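Local structure of protein tudor (Drosophila melanogaster, 3NTK) at residues C78-I83 / A89-F94. The protein acts in germ-cell formation during oogenesis and, through this last extended Tudor domain, recognises the Piwi protein Aubergine in a methylarginine-dependent way. Residues are numbered along the deposited sequence; the frame is centred on the assembly and turned at random.
Sequences CEVHFI and AVTQQF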
ATOM      1  N   CYS A  78      14.026  -1.601  13.082  1.00 34.20           N
ATOM      2  CA  CYS A  78      14.107  -1.376  11.643  1.00 33.34           C
ATOM      3  C   CYS A  78      12.868  -0.645  11.173  1.00 31.17           C
ATOM      4  O   CYS A  78      11.777  -0.837  11.716  1.00 30.48           O
ATOM      5  CB  CYS A  78      14.183  -2.697  10.867  1.00 34.11           C
ATOM      6  SG  CYS A  78      15.740  -3.588  10.916  1.00 37.73           S
ATOM      7  N   GLU A  79      13.037   0.206  10.168  1.00 30.48           N
ATOM      8  CA  GLU A  79      11.899   0.890   9.586  1.00 30.05           C
ATOM      9  C   GLU A  79      11.537  -0.043   8.436  1.00 27.99           C
ATOM     10  O   GLU A  79      12.384  -0.358   7.601  1.00 28.04           O
ATOM     11  CB  GLU A  79      12.280   2.259   9.025  1.00 31.86           C
ATOM     12  CG  GLU A  79      11.072   3.054   8.559  1.00 39.27           C
ATOM     13  CD  GLU A  79      11.426   4.158   7.581  1.00 42.93           C
ATOM     14  OE1 GLU A  79      12.324   4.969   7.893  1.00 45.85           O
ATOM     15  OE2 GLU A  79      10.803   4.217   6.500  1.00 46.74           O
ATOM     16  N   VAL A  80      10.297  -0.507   8.402  1.00 26.67           N
ATOM     17  CA  VAL A  80       9.889  -1.411   7.343  1.00 26.24           C
ATOM     18  C   VAL A  80       8.718  -0.858   6.554  1.00 25.85           C
ATOM     19  O   VAL A  80       8.029   0.061   6.994  1.00 28.43           O
ATOM     20  CB  VAL A  80       9.479  -2.793   7.903  1.00 25.82           C
ATOM     21  CG1 VAL A  80      10.616  -3.373   8.733  1.00 24.74           C
ATOM     22  CG2 VAL A  80       8.209  -2.666   8.742  1.00 25.95           C
ATOM     23  N   HIS A  81       8.516  -1.427   5.377  1.00 24.07           N
ATOM     24  CA  HIS A  81       7.414  -1.052   4.512  1.00 23.20           C
ATOM     25  C   HIS A  81       6.577  -2.306   4.324  1.00 22.74           C
ATOM     26  O   HIS A  81       7.079  -3.326   3.842  1.00 21.23           O
ATOM     27  CB  HIS A  81       7.927  -0.574   3.155  1.00 25.83           C
ATOM     28  CG  HIS A  81       6.839  -0.158   2.219  1.00 24.82           C
ATOM     29  ND1 HIS A  81       6.365  -0.973   1.215  1.00 27.09           N
ATOM     30  CD2 HIS A  81       6.100   0.976   2.163  1.00 24.35           C
ATOM     31  CE1 HIS A  81       5.383  -0.360   0.579  1.00 25.57           C
ATOM     32  NE2 HIS A  81       5.202   0.825   1.135  1.00 28.36           N
ATOM     33  N   PHE A  82       5.310  -2.245   4.725  1.00 22.22           N
ATOM     34  CA  PHE A  82       4.420  -3.390   4.577  1.00 22.22           C
ATOM     35  C   PHE A  82       3.919  -3.382   3.139  1.00 22.66           C
ATOM     36  O   PHE A  82       2.997  -2.649   2.778  1.00 23.30           O
ATOM     37  CB  PHE A  82       3.289  -3.284   5.597  1.00 23.78           C
ATOM     38  CG  PHE A  82       3.770  -3.391   7.018  1.00 25.31           C
ATOM     39  CD1 PHE A  82       4.296  -4.589   7.496  1.00 25.97           C
ATOM     40  CD2 PHE A  82       3.729  -2.292   7.870  1.00 23.81           C
ATOM     41  CE1 PHE A  82       4.776  -4.690   8.808  1.00 24.41           C
ATOM     42  CE2 PHE A  82       4.206  -2.384   9.179  1.00 25.45           C
ATOM     43  CZ  PHE A  82       4.729  -3.586   9.646  1.00 24.43           C
ATOM     44  N   ILE A  83       4.552  -4.209   2.317  1.00 21.68           N
ATOM     45  CA  ILE A  83       4.253  -4.255   0.893  1.00 21.05           C
ATOM     46  C   ILE A  83       2.812  -4.499   0.469  1.00 20.71           C
ATOM     47  O   ILE A  83       2.409  -4.087  -0.619  1.00 21.08           O
ATOM     48  CB  ILE A  83       5.147  -5.283   0.179  1.00 20.63           C
ATOM     49  CG1 ILE A  83       4.842  -6.695   0.682  1.00 18.56           C
ATOM     50  CG2 ILE A  83       6.617  -4.927   0.409  1.00 20.65           C
ATOM     51  CD1 ILE A  83       5.538  -7.777  -0.137  1.00 21.42           C
ATOM     52  N   ALA A  89       6.508   1.549   9.163  1.00 30.47           N
ATOM     53  CA  ALA A  89       6.510   1.582  10.617  1.00 30.39           C
ATOM     54  C   ALA A  89       7.819   1.032  11.146  1.00 30.65           C
ATOM     55  O   ALA A  89       8.506   0.273  10.464  1.00 29.91           O
ATOM     56  CB  ALA A  89       5.349   0.763  11.153  1.00 29.28           C
ATOM     57  N   VAL A  90       8.167   1.436  12.362  1.00 30.35           N
ATOM     58  CA  VAL A  90       9.385   0.970  13.005  1.00 30.32           C
ATOM     59  C   VAL A  90       8.967  -0.209  13.869  1.00 30.10           C
ATOM     60  O   VAL A  90       7.987  -0.120  14.606  1.00 29.66           O
ATOM     61  CB  VAL A  90       9.995   2.060  13.911  1.00 32.21           C
ATOM     62  CG1 VAL A  90      11.217   1.509  14.637  1.00 31.65           C
ATOM     63  CG2 VAL A  90      10.374   3.278  13.078  1.00 32.37           C
ATOM     64  N   THR A  91       9.697  -1.314  13.766  1.00 28.86           N
ATOM     65  CA  THR A  91       9.373  -2.505  14.543  1.00 30.72           C
ATOM     66  C   THR A  91      10.630  -3.244  14.985  1.00 29.16           C
ATOM     67  O   THR A  91      11.722  -2.963  14.506  1.00 28.76           O
ATOM     68  CB  THR A  91       8.480  -3.470  13.728  1.00 32.53           C
ATOM     69  OG1 THR A  91       8.127  -4.599  14.537  1.00 33.41           O
ATOM     70  CG2 THR A  91       9.210  -3.953  12.481  1.00 32.75           C
ATOM     71  N   GLN A  92      10.469  -4.180  15.914  1.00 30.27           N
ATOM     72  CA  GLN A  92      11.588  -4.967  16.423  1.00 30.87           C
ATOM     73  C   GLN A  92      11.321  -6.455  16.250  1.00 29.06           C
ATOM     74  O   GLN A  92      12.187  -7.280  16.529  1.00 31.41           O
ATOM     75  CB  GLN A  92      11.807  -4.696  17.915  1.00 33.64           C
ATOM     76  CG  GLN A  92      12.218  -3.282  18.262  1.00 38.80           C
ATOM     77  CD  GLN A  92      12.495  -3.119  19.746  1.00 40.66           C
ATOM     78  OE1 GLN A  92      11.624  -3.363  20.578  1.00 41.99           O
ATOM     79  NE2 GLN A  92      13.714  -2.710  20.080  1.00 42.30           N
ATOM     80  N   GLN A  93      10.123  -6.797  15.789  1.00 27.03           N
ATOM     81  CA  GLN A  93       9.753  -8.197  15.629  1.00 26.28           C
ATOM     82  C   GLN A  93       9.768  -8.655  14.176  1.00 25.34           C
ATOM     83  O   GLN A  93       8.944  -8.218  13.370  1.00 25.54           O
ATOM     84  CB  GLN A  93       8.366  -8.433  16.236  1.00 28.12           C
ATOM     85  CG  GLN A  93       8.245  -7.995  17.697  1.00 31.66           C
ATOM     86  CD  GLN A  93       9.307  -8.625  18.593  1.00 35.53           C
ATOM     87  OE1 GLN A  93       9.656  -9.794  18.430  1.00 35.48           O
ATOM     88  NE2 GLN A  93       9.812  -7.853  19.553  1.00 37.46           N
ATOM     89  N   PHE A  94      10.705  -9.541  13.853  1.00 24.19           N
ATOM     90  CA  PHE A  94      10.831 -10.051  12.494  1.00 24.51           C
ATOM     91  C   PHE A  94      10.899 -11.564  12.476  1.00 24.40           C
ATOM     92  O   PHE A  94      11.578 -12.184  13.309  1.00 23.39           O
ATOM     93  CB  PHE A  94      12.099  -9.518  11.823  1.00 25.62           C
ATOM     94  CG  PHE A  94      12.320  -8.051  12.025  1.00 26.35           C
ATOM     95  CD1 PHE A  94      13.015  -7.587  13.136  1.00 29.23           C
ATOM     96  CD2 PHE A  94      11.825  -7.132  11.113  1.00 28.75           C
ATOM     97  CE1 PHE A  94      13.213  -6.223  13.337  1.00 28.27           C
ATOM     98  CE2 PHE A  94      12.017  -5.762  11.304  1.00 30.26           C
ATOM     99  CZ  PHE A  94      12.714  -5.310  12.420  1.00 30.61           C
TER
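Cys-78 and Thr-91 face each other as an antiparallel hydrogen-bonded pair, each backbone N donating to the other's O at 3.0 Å. Glu-79 and Val-90 follow as a non-hydrogen-bonded pair with their CA atoms 4.2 Å apart, then Val-80 and Ala-89 form a second hydrogen-bonded pair: the bond from Val-80 N to Ala-89 O, 2.8 Å long, is almost straight (177° at the hydrogen). The short strand axes run at 128°, so the ladder is strongly twisted. Val-90 CA also directs its hydrogen at Cys-78 O, which thereby takes a CA-H...O contact besides the amide of Thr-91.

Cys-78, Val-80, Ala-89 and Thr-91 share one face of the sheet. There Phe-94, from beyond the paired residues, brings the rim of its ring, CE2 and CZ, back against the first strand: Phe-94 CZ lies 3.4 Å from Cys-78 CB, and Cys-78 SG stands obliquely 4.7 Å from the ring centroid, a sulfur-aromatic contact. Val-80 CG1 meets the same ring at its edge, 3.8 Å from Phe-94 CE2. Ala-89 CB touches the edge of the Phe-82 ring, one face of which has Val-80 CG2 above it, displaced toward the rim.

Thr-91 splits its two branches. Its OG1, anti to the backbone N (chi1 -177°), accepts from Gln-93 N at 3.2 Å in an ST turn and is also hydrogen-bonded to Gln-57 O on strand 53-58, while CG2 packs on both methyls of Val-80. A valine here would probably leave Gln-93 N and Gln-57 O without this partner and make the turn toward Phe-94 less firmly held.

Phe-94 also touches Cys-54, and Phe-82 meets Phe-58 and Tyr-65, linking this hairpin to strands 53-58 and 63-72. The arrangement is the third and fourth strands of the curled, SH3-like antiparallel sheet of a Tudor domain, with their inward side chains joining its hydrophobic interior.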